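Local atomic coordinates of metallo-beta-lactamase family protein (Thermus thermophilus, PDB entry 2ZO4), a protein that binds zinc ions in a two-metal site and is probably a hydrolase of the metallo-beta-lactamase superfamily. Residues Y9-P14 with G47-H52; Y25-A30 with L156-K161; E32-D37 with V63-L68; T38-R43 with R138-P143; C59-K64 with E83-R88. All blocks are in the same frame, centred on the assembly; numbering follows the deposited sequence.

Contacts 1, 2, 3 and 5 follow the six-stranded sheet of the metallo-beta-lactamase fold, whose strand order begins 8-14, 21-29, 32-36, 65-68, 88-92. Contact 1 lays helix 43-55 on strand 8-14, contact 3 pairs strands 32-36 and 65-68, and contact 5 leads on to strand 88-92. Contact 2 joins this sheet to the five-stranded one. The centres of contacts 2 and 3, and of 3 and 5, lie about 8 Å apart. Contact 4 ties two loops beside the metal site, the side chain of Leu40 about 10 Å from a zinc ion. Along the chain, contacts 3, 4 and 5 fall inside the loop closed by contact 2. The sheet thus carries, at strand ends, loops flanking the two-zinc site.

Contact 1 (Y9-P14 with G47-H52); sequences YLLPVP and GALELH
Strand 9-14 and helix 47-52 run nearly antiparallel at 158°, their axes 8.0 Å apart, and the backbones come nearest at Val13 with Ala48 and at Leu11 with His52. This is helix-on-sheet packing of the alpha-beta layers in the metallo-beta-lactamase fold: helix 43-55 lies against the outermost strand of the six-stranded sheet. Leu11 does most of the work for the strand. Its CG, anti to the carbonyl carbon (chi1 -85°), sits over one face of the His52 imidazole in a CH-pi contact, 4.2 Å from the ring centroid. The two side chains slide past each other in opposite directions. Leu11 CD2 reaches back to the preceding turn, meeting Leu49 CD1 at 3.7 Å, the two leucine side chains crossing at about a right angle. Leu49 can extend this far because its CG is anti to the backbone N (chi1 -176°). The pyrrolidine of Pro12 crosses the imidazole at about a right angle. Within the sheet, strand 21-29 pairs with this strand, with backbone bonds between Leu11 and Leu24 and between Val13 and Val22. Val13, whose side chain lies about 11 Å from a zinc ion, packs more loosely: its CG1 is 4.5 Å from Ala48 CB. At the strand end the same Ala48 CB presses on the ring of Pro14, 3.6 Å from CD.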
# COMPACT_ATOMS: atom_id res chain seq x y z
N TYR A 9 14.50 -13.74 -2.76
CA TYR A 9 13.70 -14.33 -3.83
C TYR A 9 12.38 -13.59 -4.06
O TYR A 9 11.71 -13.19 -3.11
CB TYR A 9 13.39 -15.81 -3.53
CG TYR A 9 14.61 -16.65 -3.23
CD1 TYR A 9 15.27 -17.34 -4.25
CD2 TYR A 9 15.11 -16.75 -1.94
CE1 TYR A 9 16.40 -18.10 -3.98
CE2 TYR A 9 16.24 -17.51 -1.66
CZ TYR A 9 16.88 -18.18 -2.68
OH TYR A 9 18.00 -18.94 -2.41
N LEU A 10 12.02 -13.42 -5.33
CA LEU A 10 10.72 -12.89 -5.72
C LEU A 10 9.66 -13.99 -5.71
O LEU A 10 9.84 -15.04 -6.33
CB LEU A 10 10.80 -12.24 -7.11
CG LEU A 10 9.48 -12.02 -7.87
CD1 LEU A 10 8.65 -10.91 -7.25
CD2 LEU A 10 9.75 -11.72 -9.34
N LEU A 11 8.57 -13.74 -4.99
CA LEU A 11 7.46 -14.70 -4.85
C LEU A 11 6.15 -14.08 -5.34
O LEU A 11 5.44 -13.43 -4.56
CB LEU A 11 7.32 -15.16 -3.39
CG LEU A 11 8.18 -16.32 -2.85
CD1 LEU A 11 9.66 -16.03 -2.91
CD2 LEU A 11 7.77 -16.66 -1.43
N PRO A 12 5.82 -14.26 -6.63
CA PRO A 12 4.57 -13.76 -7.19
C PRO A 12 3.37 -14.60 -6.75
O PRO A 12 3.39 -15.83 -6.89
CB PRO A 12 4.78 -13.86 -8.71
CG PRO A 12 6.25 -14.15 -8.89
CD PRO A 12 6.64 -14.91 -7.67
N VAL A 13 2.33 -13.95 -6.22
CA VAL A 13 1.17 -14.65 -5.68
C VAL A 13 -0.12 -14.07 -6.27
O VAL A 13 -0.28 -12.85 -6.30
CB VAL A 13 1.15 -14.59 -4.12
CG1 VAL A 13 -0.11 -15.23 -3.56
CG2 VAL A 13 2.38 -15.26 -3.54
N PRO A 14 -1.04 -14.93 -6.76
CA PRO A 14 -2.32 -14.46 -7.31
C PRO A 14 -3.24 -13.84 -6.26
O PRO A 14 -3.34 -14.35 -5.14
CB PRO A 14 -2.96 -15.73 -7.89
CG PRO A 14 -1.85 -16.74 -7.96
CD PRO A 14 -0.93 -16.40 -6.83
N GLY A 47 -2.02 -21.57 -1.61
CA GLY A 47 -1.46 -22.67 -2.38
C GLY A 47 -0.20 -22.28 -3.12
O GLY A 47 0.80 -22.99 -3.08
N ALA A 48 -0.25 -21.13 -3.79
CA ALA A 48 0.89 -20.57 -4.50
C ALA A 48 2.08 -20.28 -3.57
O ALA A 48 3.23 -20.58 -3.92
CB ALA A 48 0.49 -19.31 -5.24
N LEU A 49 1.79 -19.71 -2.40
CA LEU A 49 2.83 -19.39 -1.43
C LEU A 49 3.48 -20.66 -0.89
O LEU A 49 4.72 -20.74 -0.79
CB LEU A 49 2.27 -18.51 -0.30
CG LEU A 49 3.23 -17.98 0.78
CD1 LEU A 49 4.52 -17.41 0.18
CD2 LEU A 49 2.52 -16.92 1.64
N GLU A 50 2.65 -21.65 -0.57
CA GLU A 50 3.12 -22.95 -0.11
C GLU A 50 4.06 -23.59 -1.13
O GLU A 50 5.12 -24.09 -0.76
CB GLU A 50 1.94 -23.88 0.16
CG GLU A 50 2.32 -25.19 0.85
CD GLU A 50 1.12 -26.05 1.21
OE1 GLU A 50 0.03 -25.85 0.61
OE2 GLU A 50 1.27 -26.92 2.09
N LEU A 51 3.68 -23.55 -2.41
CA LEU A 51 4.50 -24.12 -3.48
C LEU A 51 5.83 -23.39 -3.63
O LEU A 51 6.87 -24.03 -3.81
CB LEU A 51 3.73 -24.14 -4.81
CG LEU A 51 2.74 -25.28 -5.00
CD1 LEU A 51 1.78 -24.97 -6.15
CD2 LEU A 51 3.46 -26.61 -5.25
N HIS A 52 5.80 -22.06 -3.55
CA HIS A 52 7.02 -21.24 -3.56
C HIS A 52 7.97 -21.66 -2.45
O HIS A 52 9.16 -21.89 -2.70
CB HIS A 52 6.68 -19.76 -3.41
CG HIS A 52 6.31 -19.09 -4.70
ND1 HIS A 52 5.15 -18.36 -4.85
CD2 HIS A 52 6.94 -19.05 -5.90
CE1 HIS A 52 5.08 -17.90 -6.08
NE2 HIS A 52 6.16 -18.30 -6.74

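Contact 2 (Y25-A30 with L156-K161); sequences YLLQGA and LEVAGK
Backbone peptides of Gly29 and Ala159 are the flat groups that meet here, since no aromatic ring or amide side chain touches across the contact. The Ala159 methyl stands over one face of the peptide linking Gln28 to Gly29, with CB 3.9 Å from Gln28 C. At the carbonyl oxygens the two backbones exchange weak CA-H...O contacts: Ala159 CA lies 3.2 Å from Gly29 O, and Gly29 CA approaches Ala159 O in return. Glycine fits the strand here, because a beta carbon on Gly29 would collide with Ala159 O. The opposing segment turns at this point in a type I' beta turn from Val158 to Lys161, the hairpin bend between strands 155-158 and 161-167. Leu27 supplies the apolar part, its CB 3.9 Å from Ala159 CB. Its CD2 reaches towards Val158 CG1 and the methylene CD of Lys161. The Lys161 chain then bends at its last torsion (chi4 63°), bringing NZ to both Pro6 O and a water. That water accepts from NZ at 2.8 Å and lies within donating distance of Gln28 O and Ala159 O. Where the end of strand 21-29 faces the hairpin turn, residues 25-30 and 156-161 thus touch through methyl packing, CA-H...O contacts and one shared water; the direct hydrogen bond comes from the neighbouring strand, where Glu32 OE1 takes the Ala159 N-H, a seam rather than a continued sheet.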
# COMPACT_ATOMS: atom_id res chain seq x y z
N TYR A 25 8.55 -11.07 -0.97
CA TYR A 25 9.99 -11.26 -1.01
C TYR A 25 10.47 -12.10 0.17
O TYR A 25 10.23 -11.76 1.33
CB TYR A 25 10.71 -9.89 -1.09
CG TYR A 25 10.33 -9.16 -2.36
CD1 TYR A 25 11.00 -9.41 -3.56
CD2 TYR A 25 9.26 -8.27 -2.38
CE1 TYR A 25 10.63 -8.77 -4.74
CE2 TYR A 25 8.88 -7.62 -3.56
CZ TYR A 25 9.58 -7.88 -4.73
OH TYR A 25 9.21 -7.25 -5.90
N LEU A 26 11.12 -13.22 -0.16
CA LEU A 26 11.61 -14.17 0.83
C LEU A 26 13.10 -13.93 1.07
O LEU A 26 13.90 -13.88 0.13
CB LEU A 26 11.38 -15.61 0.32
CG LEU A 26 11.56 -16.87 1.18
CD1 LEU A 26 13.00 -17.12 1.61
CD2 LEU A 26 10.63 -16.88 2.39
N LEU A 27 13.47 -13.76 2.34
CA LEU A 27 14.86 -13.61 2.73
C LEU A 27 15.29 -14.82 3.55
O LEU A 27 14.65 -15.16 4.53
CB LEU A 27 15.08 -12.32 3.53
CG LEU A 27 15.10 -10.97 2.80
CD1 LEU A 27 13.71 -10.54 2.37
CD2 LEU A 27 15.71 -9.91 3.70
N GLN A 28 16.36 -15.47 3.11
CA GLN A 28 16.92 -16.61 3.84
C GLN A 28 18.43 -16.41 4.03
O GLN A 28 19.12 -16.00 3.11
CB GLN A 28 16.63 -17.91 3.09
CG GLN A 28 17.06 -19.19 3.81
CD GLN A 28 16.79 -20.45 3.00
OE1 GLN A 28 16.80 -20.41 1.77
NE2 GLN A 28 16.55 -21.55 3.68
N GLY A 29 18.92 -16.70 5.23
CA GLY A 29 20.34 -16.56 5.53
C GLY A 29 20.59 -16.50 7.02
O GLY A 29 19.68 -16.16 7.80
N ALA A 30 21.81 -16.84 7.42
CA ALA A 30 22.23 -16.85 8.83
C ALA A 30 21.27 -17.65 9.72
O ALA A 30 21.08 -17.33 10.89
CB ALA A 30 22.41 -15.42 9.36
N LEU A 156 17.18 -2.97 10.67
CA LEU A 156 16.86 -4.35 11.02
C LEU A 156 17.89 -5.31 10.45
O LEU A 156 18.27 -5.21 9.28
CB LEU A 156 15.46 -4.72 10.51
CG LEU A 156 14.25 -3.88 10.93
CD1 LEU A 156 13.09 -4.13 9.97
CD2 LEU A 156 13.81 -4.17 12.36
N GLU A 157 18.35 -6.23 11.28
CA GLU A 157 19.20 -7.33 10.82
C GLU A 157 18.30 -8.53 10.60
O GLU A 157 17.78 -9.12 11.54
CB GLU A 157 20.29 -7.65 11.84
CG GLU A 157 21.54 -6.82 11.68
CD GLU A 157 21.39 -5.44 12.26
OE1 GLU A 157 21.64 -5.27 13.47
OE2 GLU A 157 21.03 -4.51 11.50
N VAL A 158 18.10 -8.86 9.32
CA VAL A 158 17.15 -9.88 8.93
C VAL A 158 17.80 -10.83 7.94
O VAL A 158 18.18 -10.42 6.84
CB VAL A 158 15.89 -9.27 8.25
CG1 VAL A 158 14.90 -10.36 7.90
CG2 VAL A 158 15.22 -8.23 9.14
N ALA A 159 17.94 -12.10 8.35
CA ALA A 159 18.45 -13.17 7.48
C ALA A 159 19.80 -12.84 6.84
O ALA A 159 20.01 -13.08 5.65
CB ALA A 159 17.41 -13.54 6.42
N GLY A 160 20.70 -12.26 7.63
CA GLY A 160 22.04 -11.93 7.15
C GLY A 160 22.13 -10.61 6.40
O GLY A 160 23.22 -10.15 6.07
N LYS A 161 20.97 -10.00 6.15
CA LYS A 161 20.92 -8.70 5.48
C LYS A 161 20.55 -7.57 6.45
O LYS A 161 19.99 -7.81 7.52
CB LYS A 161 19.98 -8.75 4.27
CG LYS A 161 20.60 -9.48 3.08
CD LYS A 161 19.57 -9.90 2.06
CE LYS A 161 20.22 -10.56 0.84
NZ LYS A 161 20.94 -11.82 1.18
O HOH W 1 19.25 -13.14 2.99

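Contact 3 (E32-D37 with V63-L68); sequences EVALVD and VKTILL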
# COMPACT_ATOMS: atom_id res chain seq x y z
N GLU A 32 18.11 -17.83 9.45
CA GLU A 32 16.82 -17.14 9.55
C GLU A 32 16.06 -17.16 8.23
O GLU A 32 16.67 -17.16 7.16
CB GLU A 32 17.03 -15.68 9.97
CG GLU A 32 17.42 -15.47 11.43
CD GLU A 32 17.79 -14.03 11.73
OE1 GLU A 32 17.40 -13.12 10.96
OE2 GLU A 32 18.47 -13.79 12.75
N VAL A 33 14.74 -17.17 8.33
CA VAL A 33 13.85 -17.01 7.18
C VAL A 33 12.83 -15.90 7.48
O VAL A 33 12.19 -15.90 8.54
CB VAL A 33 13.10 -18.32 6.81
CG1 VAL A 33 12.20 -18.11 5.61
CG2 VAL A 33 14.09 -19.46 6.53
N ALA A 34 12.68 -14.98 6.54
CA ALA A 34 11.74 -13.87 6.68
C ALA A 34 10.95 -13.65 5.40
O ALA A 34 11.45 -13.89 4.30
CB ALA A 34 12.47 -12.60 7.05
N LEU A 35 9.71 -13.19 5.56
CA LEU A 35 8.89 -12.76 4.43
C LEU A 35 8.59 -11.27 4.48
O LEU A 35 8.22 -10.74 5.53
CB LEU A 35 7.57 -13.53 4.38
CG LEU A 35 7.39 -14.71 3.42
CD1 LEU A 35 6.02 -15.31 3.63
CD2 LEU A 35 7.57 -14.30 1.96
N VAL A 36 8.78 -10.60 3.34
CA VAL A 36 8.29 -9.25 3.15
C VAL A 36 6.93 -9.38 2.46
O VAL A 36 6.85 -9.80 1.30
CB VAL A 36 9.27 -8.38 2.31
CG1 VAL A 36 8.70 -7.00 2.06
CG2 VAL A 36 10.63 -8.28 3.00
N ASP A 37 5.88 -9.04 3.21
CA ASP A 37 4.47 -9.19 2.79
C ASP A 37 4.02 -10.66 2.69
O ASP A 37 4.86 -11.57 2.64
CB ASP A 37 4.17 -8.37 1.53
CG ASP A 37 4.33 -6.87 1.77
OD1 ASP A 37 4.24 -6.44 2.94
OD2 ASP A 37 4.53 -6.12 0.79
N VAL A 63 8.92 -19.73 8.42
CA VAL A 63 8.99 -18.27 8.32
C VAL A 63 8.76 -17.63 9.69
O VAL A 63 7.63 -17.55 10.17
CB VAL A 63 7.97 -17.70 7.30
CG1 VAL A 63 8.19 -16.21 7.11
CG2 VAL A 63 8.06 -18.43 5.97
N LYS A 64 9.85 -17.18 10.31
CA LYS A 64 9.80 -16.70 11.69
C LYS A 64 9.71 -15.17 11.82
O LYS A 64 9.43 -14.66 12.90
CB LYS A 64 10.98 -17.25 12.49
CG LYS A 64 10.87 -18.75 12.83
CD LYS A 64 9.80 -19.00 13.89
CE LYS A 64 9.71 -20.48 14.26
NZ LYS A 64 8.72 -20.72 15.36
N THR A 65 9.97 -14.45 10.73
CA THR A 65 9.87 -12.99 10.73
C THR A 65 9.00 -12.52 9.56
O THR A 65 9.20 -12.94 8.42
CB THR A 65 11.25 -12.29 10.66
OG1 THR A 65 12.08 -12.77 11.71
CG2 THR A 65 11.12 -10.77 10.79
N ILE A 66 8.04 -11.65 9.87
CA ILE A 66 7.20 -11.03 8.85
C ILE A 66 7.42 -9.52 8.86
O ILE A 66 7.26 -8.87 9.90
CB ILE A 66 5.70 -11.34 9.08
CG1 ILE A 66 5.44 -12.86 9.19
CG2 ILE A 66 4.84 -10.70 7.98
CD1 ILE A 66 5.70 -13.67 7.93
N LEU A 67 7.79 -8.99 7.70
CA LEU A 67 7.93 -7.54 7.53
C LEU A 67 6.84 -7.04 6.59
O LEU A 67 6.81 -7.40 5.41
CB LEU A 67 9.33 -7.19 6.99
CG LEU A 67 10.54 -7.71 7.78
CD1 LEU A 67 11.83 -7.38 7.06
CD2 LEU A 67 10.56 -7.15 9.21
N LEU A 68 5.93 -6.21 7.11
CA LEU A 68 4.81 -5.70 6.32
C LEU A 68 5.06 -4.29 5.81
O LEU A 68 5.33 -3.38 6.60
CB LEU A 68 3.50 -5.74 7.11
CG LEU A 68 2.97 -7.10 7.58
CD1 LEU A 68 1.66 -6.92 8.36
CD2 LEU A 68 2.78 -8.07 6.42
O HOH W 2 13.57 -14.75 10.74
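From Leu35 to Asp37 the two strands are tightly paired. Leu35 N donates to Thr65 O, Leu67 N to Leu35 O at 2.8 Å, and Asp37 N to Leu67 O; the middle bond is almost straight, 176° at the hydrogen. Ala34 CA and Val36 CA add CA-H...O contacts to the carbonyl oxygens of Thr65 and Leu67. On one face Leu35 CB is met by Val63 CG1 at 3.9 Å and by Ile66 CD1 at 4.0 Å. Phe82 of helix 79-84 packs on all three side chains. Val63 turns CG1 into this group because that methyl is anti to its backbone N (chi1 -173°), while CG2 is left to touch Val33 CG1. Ala34, Thr65, Val36 and Leu67 occupy the other face, where Ala34 CB lies beside Thr65 CB. The unit is a parallel beta-alpha-beta crossover: strand 32-36, helix 43-55, strand 65-68, with strand axes 4.8 Å apart and 23° from parallel. Towards Glu32 the pairing slackens and solvent enters. Val33 O is shared between Lys64 N at 3.2 Å and Thr65 N in a weak bond, and a water also donates to it. The same water bonds Thr65 OG1, which lies to the side of its own backbone N. At the Asp37 end, OD1 rests against Leu68 CA, 3.5 Å away. Asp37 OD2 bonds Thr69 OG1 and His75 ND1, the histidine being a zinc ligand, which places this carboxylate in the second shell.

Contact 4 (T38-R43 with R138-P143); sequences TALGTR and RERVHP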
# COMPACT_ATOMS: atom_id res chain seq x y z
N THR A 38 2.71 -10.90 2.69
CA THR A 38 2.17 -12.24 2.99
C THR A 38 1.00 -12.70 2.13
O THR A 38 0.48 -13.79 2.36
CB THR A 38 1.70 -12.34 4.47
OG1 THR A 38 0.64 -11.40 4.70
CG2 THR A 38 2.83 -12.09 5.44
N ALA A 39 0.59 -11.90 1.15
CA ALA A 39 -0.65 -12.14 0.41
C ALA A 39 -1.85 -12.24 1.36
O ALA A 39 -1.92 -11.51 2.35
CB ALA A 39 -0.54 -13.38 -0.49
N LEU A 40 -2.79 -13.14 1.07
CA LEU A 40 -4.05 -13.21 1.83
C LEU A 40 -4.69 -14.59 1.77
O LEU A 40 -4.24 -15.47 1.02
CB LEU A 40 -5.03 -12.12 1.35
CG LEU A 40 -5.80 -12.29 0.03
CD1 LEU A 40 -6.77 -11.14 -0.14
CD2 LEU A 40 -4.87 -12.40 -1.18
N GLY A 41 -5.76 -14.77 2.55
CA GLY A 41 -6.38 -16.07 2.75
C GLY A 41 -7.37 -16.49 1.69
O GLY A 41 -8.58 -16.49 1.92
N THR A 42 -6.86 -16.82 0.51
CA THR A 42 -7.63 -17.54 -0.49
C THR A 42 -6.92 -18.86 -0.70
O THR A 42 -5.74 -18.98 -0.37
CB THR A 42 -7.74 -16.79 -1.85
OG1 THR A 42 -6.46 -16.76 -2.50
CG2 THR A 42 -8.25 -15.37 -1.66
N ARG A 43 -7.62 -19.85 -1.25
CA ARG A 43 -7.02 -21.14 -1.57
C ARG A 43 -5.90 -20.99 -2.60
O ARG A 43 -4.82 -21.59 -2.46
CB ARG A 43 -8.08 -22.13 -2.06
N ARG A 138 -12.54 -8.90 4.21
CA ARG A 138 -12.32 -9.17 5.64
C ARG A 138 -12.21 -10.66 5.96
O ARG A 138 -11.43 -11.05 6.83
CB ARG A 138 -13.43 -8.55 6.49
CG ARG A 138 -13.35 -7.04 6.63
CD ARG A 138 -14.33 -6.54 7.68
NE ARG A 138 -14.30 -5.09 7.84
CZ ARG A 138 -13.45 -4.43 8.63
NH1 ARG A 138 -12.55 -5.09 9.34
NH2 ARG A 138 -13.51 -3.11 8.71
N GLU A 139 -13.00 -11.48 5.26
CA GLU A 139 -12.98 -12.93 5.43
C GLU A 139 -11.65 -13.55 4.99
O GLU A 139 -11.29 -14.63 5.44
CB GLU A 139 -14.14 -13.56 4.65
N ARG A 140 -10.94 -12.85 4.11
CA ARG A 140 -9.66 -13.30 3.57
C ARG A 140 -8.47 -12.72 4.36
O ARG A 140 -7.31 -13.03 4.08
CB ARG A 140 -9.54 -12.92 2.09
CG ARG A 140 -10.72 -13.37 1.24
CD ARG A 140 -10.43 -13.27 -0.24
NE ARG A 140 -10.61 -11.93 -0.78
CZ ARG A 140 -11.55 -11.58 -1.65
NH1 ARG A 140 -12.41 -12.48 -2.12
NH2 ARG A 140 -11.63 -10.32 -2.07
N VAL A 141 -8.78 -11.88 5.34
CA VAL A 141 -7.75 -11.20 6.13
C VAL A 141 -7.65 -11.77 7.54
O VAL A 141 -8.65 -11.88 8.25
CB VAL A 141 -7.98 -9.67 6.17
CG1 VAL A 141 -7.00 -9.00 7.13
CG2 VAL A 141 -7.84 -9.08 4.76
N HIS A 142 -6.43 -12.13 7.92
CA HIS A 142 -6.13 -12.64 9.25
C HIS A 142 -5.19 -11.65 9.93
O HIS A 142 -3.97 -11.74 9.76
CB HIS A 142 -5.48 -14.03 9.16
CG HIS A 142 -6.30 -15.02 8.40
ND1 HIS A 142 -7.10 -15.96 9.02
CD2 HIS A 142 -6.48 -15.19 7.07
CE1 HIS A 142 -7.71 -16.68 8.10
NE2 HIS A 142 -7.36 -16.23 6.91
N PRO A 143 -5.75 -10.69 10.68
CA PRO A 143 -4.95 -9.63 11.31
C PRO A 143 -4.06 -10.16 12.43
O PRO A 143 -4.48 -11.04 13.18
CB PRO A 143 -6.01 -8.68 11.88
CG PRO A 143 -7.30 -9.07 11.22
CD PRO A 143 -7.18 -10.53 10.98
O HOH W 3 -9.13 -17.07 4.83
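Gly41 and Arg140 make the one direct hydrogen bond between these loops: Gly41 N donates to Arg140 O at 2.8 Å, in the carbonyl plane and on a lone pair, with 157° at the hydrogen. Both backbones bend here: Gly41 is the centre of an inverse gamma turn and Arg138 to Val141 form a type I beta turn. Close by, the lack of a side chain matters, since a beta carbon on Gly41 would run into His142 NE2 and crowd Arg140 O. A water makes the second polar link. It donates to Gly41 O at 3.0 Å, bonds His142 NE2 at 2.9 Å and reaches Glu139 O weakly. The remaining contacts are van der Waals contacts along the arginine chain. Leu40, about 5 Å from the side chain of the zinc ligand Asp74, lies beside Arg140 and points the same way, with Leu40 CD1 4.0 Å from Arg140 NE. Leu40 is brought there with CG placed between its backbone N and carbonyl carbon (chi1 77°). Thr42 crosses the arginine at a slant, its CG2 3.3 Å from Arg140 CD, a tight approach. Arg140 NH2 continues to Tyr17 OH, and Thr42 OG1 caps Ala45 N at the N-terminus of helix 43-55. The loop between strand 32-36 and helix 43-55 thus meets the loop between helix 133-138 and strand 148-150, with Val141 packing on helices 73-76 and 99-104.

Contact 5 (C59-K64 with E83-R88); sequences CFQDVK and EGLGAR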
# COMPACT_ATOMS: atom_id res chain seq x y z
N CYS A 59 8.58 -24.72 4.82
CA CYS A 59 7.17 -24.80 5.19
C CYS A 59 6.74 -23.43 5.70
O CYS A 59 7.60 -22.59 6.00
CB CYS A 59 6.97 -25.83 6.31
SG CYS A 59 7.74 -27.44 6.00
N PHE A 60 5.44 -23.20 5.80
CA PHE A 60 4.90 -21.99 6.42
C PHE A 60 5.52 -21.75 7.80
O PHE A 60 5.83 -20.62 8.16
CB PHE A 60 3.37 -22.09 6.60
CG PHE A 60 2.59 -21.97 5.32
CD1 PHE A 60 2.78 -20.89 4.46
CD2 PHE A 60 1.61 -22.91 5.00
CE1 PHE A 60 2.04 -20.77 3.28
CE2 PHE A 60 0.86 -22.80 3.83
CZ PHE A 60 1.08 -21.72 2.96
N GLN A 61 5.71 -22.84 8.54
CA GLN A 61 6.21 -22.78 9.92
C GLN A 61 7.67 -22.33 10.03
O GLN A 61 8.13 -21.94 11.10
CB GLN A 61 6.01 -24.12 10.63
CG GLN A 61 4.55 -24.51 10.89
CD GLN A 61 3.87 -25.18 9.70
OE1 GLN A 61 4.45 -25.32 8.62
NE2 GLN A 61 2.62 -25.60 9.89
N ASP A 62 8.40 -22.40 8.91
CA ASP A 62 9.80 -21.96 8.86
C ASP A 62 9.97 -20.44 8.84
O ASP A 62 11.02 -19.92 9.20
CB ASP A 62 10.52 -22.58 7.65
CG ASP A 62 10.67 -24.09 7.77
OD1 ASP A 62 10.94 -24.58 8.89
OD2 ASP A 62 10.51 -24.79 6.75
N VAL A 63 8.92 -19.73 8.42
CA VAL A 63 8.99 -18.27 8.32
C VAL A 63 8.76 -17.63 9.69
O VAL A 63 7.63 -17.55 10.17
CB VAL A 63 7.97 -17.70 7.30
CG1 VAL A 63 8.19 -16.21 7.11
CG2 VAL A 63 8.06 -18.43 5.97
N LYS A 64 9.85 -17.18 10.31
CA LYS A 64 9.80 -16.70 11.69
C LYS A 64 9.71 -15.17 11.82
O LYS A 64 9.43 -14.66 12.90
CB LYS A 64 10.98 -17.25 12.49
CG LYS A 64 10.87 -18.75 12.83
CD LYS A 64 9.80 -19.00 13.89
CE LYS A 64 9.71 -20.48 14.26
NZ LYS A 64 8.72 -20.72 15.36
N GLU A 83 1.79 -15.39 12.12
CA GLU A 83 1.92 -15.10 13.55
C GLU A 83 1.40 -16.24 14.42
O GLU A 83 2.01 -16.58 15.44
CB GLU A 83 1.22 -13.79 13.93
CG GLU A 83 1.63 -13.24 15.29
CD GLU A 83 0.68 -12.17 15.79
OE1 GLU A 83 -0.55 -12.36 15.67
OE2 GLU A 83 1.16 -11.14 16.31
N GLY A 84 0.29 -16.85 14.01
CA GLY A 84 -0.29 -17.99 14.72
C GLY A 84 0.64 -19.20 14.80
O GLY A 84 0.53 -20.02 15.71
N LEU A 85 1.55 -19.31 13.83
CA LEU A 85 2.51 -20.40 13.80
C LEU A 85 3.78 -20.08 14.58
O LEU A 85 4.65 -20.94 14.76
CB LEU A 85 2.85 -20.79 12.35
CG LEU A 85 1.67 -21.10 11.41
CD1 LEU A 85 2.13 -21.13 9.96
CD2 LEU A 85 0.95 -22.41 11.77
N GLY A 86 3.89 -18.85 15.07
CA GLY A 86 5.03 -18.45 15.89
C GLY A 86 5.89 -17.35 15.30
O GLY A 86 6.89 -16.96 15.91
N ALA A 87 5.50 -16.84 14.14
CA ALA A 87 6.23 -15.75 13.48
C ALA A 87 6.04 -14.41 14.17
O ALA A 87 4.99 -14.13 14.76
CB ALA A 87 5.80 -15.64 12.02
N ARG A 88 7.08 -13.58 14.10
CA ARG A 88 7.02 -12.22 14.62
C ARG A 88 6.66 -11.25 13.49
O ARG A 88 7.34 -11.22 12.46
CB ARG A 88 8.35 -11.85 15.25
CG ARG A 88 8.25 -10.75 16.28
CD ARG A 88 9.00 -11.16 17.55
NE ARG A 88 10.44 -11.03 17.41
CZ ARG A 88 11.33 -11.62 18.20
NH1 ARG A 88 12.62 -11.44 18.00
NH2 ARG A 88 10.93 -12.41 19.20
O HOH W 4 6.79 -20.06 12.95
O HOH W 5 7.94 -19.27 17.84
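Phe60 meets Leu85 through its CB, which lies 3.7 Å from Leu85 CD1. Its ring turns elsewhere, packing on Leu49 and Leu53 of helix 43-55 and edge-to-face with Phe81. Gln61 follows, crossing the other branch of the leucine, its NE2 4.1 Å from Leu85 CD2, the chain bent at chi2. Its backbone O takes a hydrogen bond from a water that also bonds Leu85 O weakly. The partner segment here is the C-terminal end of helix 79-84, closed by a Schellman motif in which Gly86 has positive phi, a conformation that by itself calls for glycine. Beyond the 3-10 segment 60-62, Val63 O is pressed against Ala87 CB at 3.2 Å. Lys64 comes last. Its carbonyl O accepts from Arg88 N, a straight bond of 2.9 Å (174°) that reaches the oxygen from above the carbonyl plane, starting the pairing of strands 65-68 and 88-92. Ala87 CA adds a CA-H...O contact to the same oxygen. The lysine chain, bent at chi2 (-72°), curls back over the Schellman turn. There NZ donates at 3.0 Å to a second water, which in turn donates to Gly86 O.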